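S12 family peptidase (Streptomyces sp. 82F2, PDB 3WWX) probably hydrolyses amide bonds with a preference for D-configured substrates, as a serine peptidase relative of the beta-lactamases. Local coordinates at residues 67-81 with 92-104. Numbering follows the deposited sequence.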
loop_
_atom_site.group_PDB
_atom_site.type_symbol
_atom_site.label_atom_id
_atom_site.label_comp_id
_atom_site.label_asym_id
_atom_site.label_seq_id
_atom_site.Cartn_x
_atom_site.Cartn_y
_atom_site.Cartn_z
ATOM N N GLN A 67 -18.743 2.976 6.625
ATOM C CA GLN A 67 -19.205 4.179 7.303
ATOM C C GLN A 67 -20.367 4.811 6.525
ATOM O O GLN A 67 -21.345 5.278 7.130
ATOM C CB GLN A 67 -18.075 5.188 7.524
ATOM C CG GLN A 67 -18.583 6.511 8.101
ATOM C CD GLN A 67 -17.495 7.489 8.445
ATOM O OE1 GLN A 67 -17.239 7.767 9.624
ATOM N NE2 GLN A 67 -16.855 8.048 7.422
ATOM N N ALA A 68 -20.251 4.848 5.203
ATOM C CA ALA A 68 -21.301 5.404 4.337
ATOM C C ALA A 68 -22.593 4.600 4.454
ATOM O O ALA A 68 -23.678 5.136 4.213
ATOM C CB ALA A 68 -20.837 5.419 2.911
ATOM N N GLU A 69 -22.479 3.324 4.811
ATOM C CA GLU A 69 -23.637 2.453 4.985
ATOM C C GLU A 69 -24.207 2.564 6.406
ATOM O O GLU A 69 -25.163 1.860 6.747
ATOM C CB GLU A 69 -23.276 0.998 4.636
ATOM C CG GLU A 69 -22.936 0.811 3.158
ATOM C CD GLU A 69 -22.318 -0.539 2.802
ATOM O OE1 GLU A 69 -22.183 -1.408 3.687
ATOM O OE2 GLU A 69 -21.976 -0.724 1.618
ATOM N N GLY A 70 -23.611 3.434 7.219
ATOM C CA GLY A 70 -24.049 3.679 8.585
ATOM C C GLY A 70 -23.715 2.557 9.548
ATOM O O GLY A 70 -24.371 2.408 10.583
ATOM N N ARG A 71 -22.677 1.776 9.231
ATOM C CA ARG A 71 -22.342 0.587 10.022
ATOM C C ARG A 71 -21.208 0.822 11.022
ATOM O O ARG A 71 -20.977 0.015 11.933
ATOM C CB ARG A 71 -22.014 -0.585 9.098
ATOM C CG ARG A 71 -23.213 -0.971 8.219
ATOM C CD ARG A 71 -22.871 -1.954 7.132
ATOM N NE ARG A 71 -22.520 -3.261 7.668
ATOM C CZ ARG A 71 -22.248 -4.321 6.917
ATOM N NH1 ARG A 71 -22.293 -4.219 5.593
ATOM N NH2 ARG A 71 -21.921 -5.476 7.486
ATOM N N ILE A 72 -20.524 1.937 10.854
ATOM C CA ILE A 72 -19.443 2.334 11.737
ATOM C C ILE A 72 -19.196 3.825 11.583
ATOM O O ILE A 72 -19.397 4.375 10.505
ATOM C CB ILE A 72 -18.153 1.538 11.415
ATOM C CG1 ILE A 72 -16.992 2.005 12.281
ATOM C CG2 ILE A 72 -17.802 1.678 9.923
ATOM C CD1 ILE A 72 -15.822 1.009 12.322
ATOM N N ASP A 73 -18.775 4.474 12.663
ATOM C CA ASP A 73 -18.314 5.845 12.633
ATOM C C ASP A 73 -16.798 5.775 12.789
ATOM O O ASP A 73 -16.306 5.232 13.768
ATOM C CB ASP A 73 -18.958 6.628 13.790
ATOM C CG ASP A 73 -18.634 8.110 13.772
ATOM O OD1 ASP A 73 -17.566 8.538 13.303
ATOM O OD2 ASP A 73 -19.473 8.893 14.285
ATOM N N LEU A 74 -16.048 6.287 11.821
ATOM C CA LEU A 74 -14.586 6.212 11.929
ATOM C C LEU A 74 -14.017 6.992 13.112
ATOM O O LEU A 74 -12.866 6.774 13.507
ATOM C CB LEU A 74 -13.917 6.625 10.630
ATOM C CG LEU A 74 -14.346 5.819 9.408
ATOM C CD1 LEU A 74 -13.610 6.334 8.198
ATOM C CD2 LEU A 74 -14.120 4.319 9.573
ATOM N N ASP A 75 -14.813 7.878 13.720
ATOM C CA ASP A 75 -14.352 8.549 14.925
ATOM C C ASP A 75 -14.662 7.744 16.186
ATOM O O ASP A 75 -14.347 8.197 17.281
ATOM C CB ASP A 75 -14.895 9.976 15.002
ATOM C CG ASP A 75 -14.371 10.838 13.883
ATOM O OD1 ASP A 75 -13.140 10.843 13.680
ATOM O OD2 ASP A 75 -15.176 11.474 13.184
ATOM N N ASP A 76 -15.235 6.555 16.026
ATOM C CA ASP A 76 -15.373 5.599 17.129
ATOM C C ASP A 76 -13.989 5.244 17.697
ATOM O O ASP A 76 -13.024 5.091 16.940
ATOM C CB ASP A 76 -16.006 4.275 16.668
ATOM C CG ASP A 76 -17.510 4.355 16.415
ATOM O OD1 ASP A 76 -18.180 5.284 16.931
ATOM O OD2 ASP A 76 -18.023 3.450 15.709
ATOM N N PRO A 77 -13.885 5.057 19.011
ATOM C CA PRO A 77 -12.648 4.484 19.545
ATOM C C PRO A 77 -12.415 3.066 19.040
ATOM O O PRO A 77 -13.349 2.296 18.844
ATOM C CB PRO A 77 -12.878 4.462 21.069
ATOM C CG PRO A 77 -13.994 5.411 21.302
ATOM C CD PRO A 77 -14.846 5.400 20.078
ATOM N N VAL A 78 -11.156 2.721 18.837
ATOM C CA VAL A 78 -10.814 1.383 18.412
ATOM C C VAL A 78 -11.341 0.344 19.413
ATOM O O VAL A 78 -11.799 -0.734 19.026
ATOM C CB VAL A 78 -9.292 1.265 18.235
ATOM C CG1 VAL A 78 -8.887 -0.167 17.954
ATOM C CG2 VAL A 78 -8.819 2.180 17.096
ATOM N N GLU A 79 -11.323 0.710 20.697
ATOM C CA GLU A 79 -11.806 -0.177 21.766
ATOM C C GLU A 79 -13.251 -0.645 21.557
ATOM O O GLU A 79 -13.609 -1.768 21.926
ATOM C CB GLU A 79 -11.669 0.532 23.117
ATOM C CG GLU A 79 -12.023 -0.342 24.329
ATOM C CD GLU A 79 -10.941 -1.339 24.691
ATOM O OE1 GLU A 79 -11.273 -2.336 25.363
ATOM O OE2 GLU A 79 -9.758 -1.110 24.336
ATOM N N LYS A 80 -14.076 0.217 20.963
ATOM C CA LYS A 80 -15.468 -0.139 20.684
ATOM C C LYS A 80 -15.567 -1.385 19.825
ATOM O O LYS A 80 -16.399 -2.262 20.049
ATOM C CB LYS A 80 -16.182 1.024 20.003
ATOM C CG LYS A 80 -17.643 0.789 19.696
ATOM C CD LYS A 80 -18.299 2.080 19.238
ATOM C CE LYS A 80 -19.807 1.933 19.073
ATOM N NZ LYS A 80 -20.140 1.038 17.958
ATOM N N TRP A 81 -14.682 -1.466 18.827
ATOM C CA TRP A 81 -14.721 -2.531 17.848
ATOM C C TRP A 81 -13.798 -3.691 18.178
ATOM O O TRP A 81 -14.097 -4.822 17.810
ATOM C CB TRP A 81 -14.394 -1.946 16.467
ATOM C CG TRP A 81 -15.478 -1.040 16.050
ATOM C CD1 TRP A 81 -15.508 0.316 16.145
ATOM C CD2 TRP A 81 -16.741 -1.444 15.550
ATOM N NE1 TRP A 81 -16.730 0.792 15.712
ATOM C CE2 TRP A 81 -17.499 -0.274 15.330
ATOM C CE3 TRP A 81 -17.303 -2.682 15.246
ATOM C CZ2 TRP A 81 -18.799 -0.314 14.834
ATOM C CZ3 TRP A 81 -18.606 -2.719 14.746
ATOM C CH2 TRP A 81 -19.329 -1.542 14.543
ATOM N N ASP A 92 -3.424 2.485 24.002
ATOM C CA ASP A 92 -4.761 2.518 24.565
ATOM C C ASP A 92 -5.822 2.781 23.508
ATOM O O ASP A 92 -6.053 3.932 23.094
ATOM C CB ASP A 92 -4.833 3.612 25.628
ATOM C CG ASP A 92 -6.090 3.536 26.454
ATOM O OD1 ASP A 92 -6.993 2.749 26.089
ATOM O OD2 ASP A 92 -6.162 4.269 27.470
ATOM N N GLY A 93 -6.464 1.705 23.081
ATOM C CA GLY A 93 -7.516 1.801 22.090
ATOM C C GLY A 93 -8.727 2.597 22.535
ATOM O O GLY A 93 -9.573 2.916 21.699
ATOM N N ARG A 94 -8.824 2.911 23.827
ATOM C CA ARG A 94 -9.910 3.770 24.295
ATOM C C ARG A 94 -9.695 5.215 23.846
ATOM O O ARG A 94 -10.643 6.007 23.822
ATOM C CB ARG A 94 -10.022 3.718 25.836
ATOM C CG ARG A 94 -10.427 2.373 26.404
ATOM C CD ARG A 94 -9.983 2.192 27.885
ATOM N NE ARG A 94 -8.547 1.923 28.024
ATOM C CZ ARG A 94 -7.992 1.231 29.027
ATOM N NH1 ARG A 94 -8.748 0.719 29.993
ATOM N NH2 ARG A 94 -6.672 1.041 29.067
ATOM N N LYS A 95 -8.454 5.555 23.491
ATOM C CA LYS A 95 -8.057 6.927 23.206
ATOM C C LYS A 95 -7.667 7.122 21.739
ATOM O O LYS A 95 -7.206 8.195 21.344
ATOM C CB LYS A 95 -6.856 7.309 24.071
ATOM C CG LYS A 95 -7.045 7.078 25.560
ATOM C CD LYS A 95 -8.175 7.913 26.120
ATOM C CE LYS A 95 -8.228 7.809 27.646
ATOM N NZ LYS A 95 -8.442 6.405 28.117
ATOM N N ILE A 96 -7.816 6.064 20.958
ATOM C CA ILE A 96 -7.421 6.063 19.545
ATOM C C ILE A 96 -8.650 5.758 18.717
ATOM O O ILE A 96 -9.386 4.827 19.036
ATOM C CB ILE A 96 -6.385 4.961 19.267
ATOM C CG1 ILE A 96 -5.083 5.223 20.025
ATOM C CG2 ILE A 96 -6.069 4.871 17.753
ATOM C CD1 ILE A 96 -4.168 4.011 20.099
ATOM N N THR A 97 -8.879 6.522 17.643
ATOM C CA THR A 97 -10.039 6.285 16.787
ATOM C C THR A 97 -9.657 5.505 15.531
ATOM O O THR A 97 -8.479 5.410 15.182
ATOM C CB THR A 97 -10.689 7.597 16.336
ATOM O OG1 THR A 97 -9.808 8.298 15.456
ATOM C CG2 THR A 97 -10.973 8.487 17.543
ATOM N N VAL A 98 -10.655 4.934 14.873
ATOM C CA VAL A 98 -10.409 4.174 13.656
ATOM C C VAL A 98 -9.807 5.113 12.603
ATOM O O VAL A 98 -8.890 4.714 11.872
ATOM C CB VAL A 98 -11.687 3.480 13.149
ATOM C CG1 VAL A 98 -11.442 2.747 11.855
ATOM C CG2 VAL A 98 -12.227 2.521 14.207
ATOM N N ARG A 99 -10.262 6.365 12.553
ATOM C CA ARG A 99 -9.698 7.349 11.620
ATOM C C ARG A 99 -8.203 7.526 11.829
ATOM O O ARG A 99 -7.444 7.632 10.873
ATOM C CB ARG A 99 -10.397 8.704 11.768
ATOM C CG ARG A 99 -10.022 9.733 10.690
ATOM C CD ARG A 99 -10.693 11.119 10.928
ATOM N NE ARG A 99 -12.137 10.961 11.077
ATOM C CZ ARG A 99 -12.973 10.686 10.080
ATOM N NH1 ARG A 99 -12.531 10.594 8.823
ATOM N NH2 ARG A 99 -14.272 10.516 10.324
ATOM N N GLN A 100 -7.771 7.556 13.088
ATOM C CA GLN A 100 -6.363 7.728 13.399
ATOM C C GLN A 100 -5.508 6.522 12.986
ATOM O O GLN A 100 -4.329 6.687 12.686
ATOM C CB GLN A 100 -6.193 8.043 14.894
ATOM C CG GLN A 100 -6.734 9.403 15.271
ATOM C CD GLN A 100 -6.745 9.634 16.766
ATOM O OE1 GLN A 100 -6.964 8.713 17.549
ATOM N NE2 GLN A 100 -6.503 10.876 17.164
ATOM N N LEU A 101 -6.108 5.335 12.941
ATOM C CA LEU A 101 -5.431 4.192 12.315
ATOM C C LEU A 101 -5.181 4.499 10.855
ATOM O O LEU A 101 -4.073 4.322 10.346
ATOM C CB LEU A 101 -6.277 2.924 12.398
ATOM C CG LEU A 101 -6.759 2.440 13.777
ATOM C CD1 LEU A 101 -7.573 1.182 13.622
ATOM C CD2 LEU A 101 -5.567 2.212 14.720
ATOM N N LEU A 102 -6.207 4.990 10.169
ATOM C CA LEU A 102 -6.149 5.093 8.715
ATOM C C LEU A 102 -5.241 6.191 8.187
ATOM O O LEU A 102 -4.763 6.095 7.055
ATOM C CB LEU A 102 -7.557 5.255 8.144
ATOM C CG LEU A 102 -8.501 4.100 8.409
ATOM C CD1 LEU A 102 -9.896 4.502 7.944
ATOM C CD2 LEU A 102 -8.051 2.808 7.744
ATOM N N ASN A 103 -4.981 7.224 8.989
ATOM C CA ASN A 103 -4.064 8.293 8.601
ATOM C C ASN A 103 -2.732 8.302 9.368
ATOM O O ASN A 103 -1.940 9.227 9.241
ATOM C CB ASN A 103 -4.757 9.664 8.648
ATOM C CG ASN A 103 -5.210 10.062 10.035
ATOM O OD1 ASN A 103 -4.719 9.559 11.042
ATOM N ND2 ASN A 103 -6.128 11.008 10.093
ATOM N N HIS A 104 -2.495 7.233 10.133
ATOM C CA HIS A 104 -1.239 7.032 10.864
ATOM C C HIS A 104 -0.955 8.122 11.898
ATOM O O HIS A 104 0.202 8.431 12.175
ATOM C CB HIS A 104 -0.043 6.887 9.915
ATOM C CG HIS A 104 -0.168 5.753 8.950
ATOM N ND1 HIS A 104 -0.096 4.427 9.327
ATOM C CD2 HIS A 104 -0.364 5.754 7.616
ATOM C CE1 HIS A 104 -0.240 3.666 8.262
ATOM N NE2 HIS A 104 -0.406 4.447 7.206
HETATM O O HOH W 1 -10.760 10.839 15.042
#
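Pro77 and Thr97 meet in a single beta bridge, their CA atoms 4.2 Å apart, with Val78 N bonding Ile96 O on one flank and Val98 N bonding Asp76 O on the other. The site belongs to the helical part of this beta-lactamase-type fold, where the chain leaving helix 55-68 runs alongside the lead-in to the short helix 98-102, and it illustrates how a helix start can be fixed by a neighbouring loop. Thr97 is the N-cap and forms a capping box with Gln100. Of the first-turn N-H groups, those of Val98 and Arg99 go to the other segment, Arg99 N to Leu74 O at 2.8 Å, while Gln100 N turns back to Thr97 OG1. Farther along, Glu79 N hydrogen-bonds Gly93 O.

Behind these bonds, Leu74 and Val78 pack on Val98, Leu101 and Leu102 of helix 98-102. With chi1 at 173°, Val78 CG2 stands anti to the carbonyl carbon and packs against both Ile96 CG2 and Leu101 CD1 (3.8 Å to the latter). Leu74 crosses Val98 at about a right angle, CD2 against CG1, and its CD1 reaches Leu102 CD1; Leu64 and Leu63 of helix 55-68 extend this packing.

On the polar side of the contact Arg99 bends at chi3 (-53°) and holds both oxygens of the Asp75 carboxylate through its NE and NH2 edge, NE to OD1 at 2.8 Å and NH2 to OD2 at 3.1 Å, the two planes 49° apart. Leu74 CB lies over one face of the guanidinium, and NH1 has a second carboxylate partner in Glu267, which also accepts from Gln67 NE2. A water joins the two segments once more, donating to Asp75 OD1 and lying 2.7 Å from Thr97 OG1.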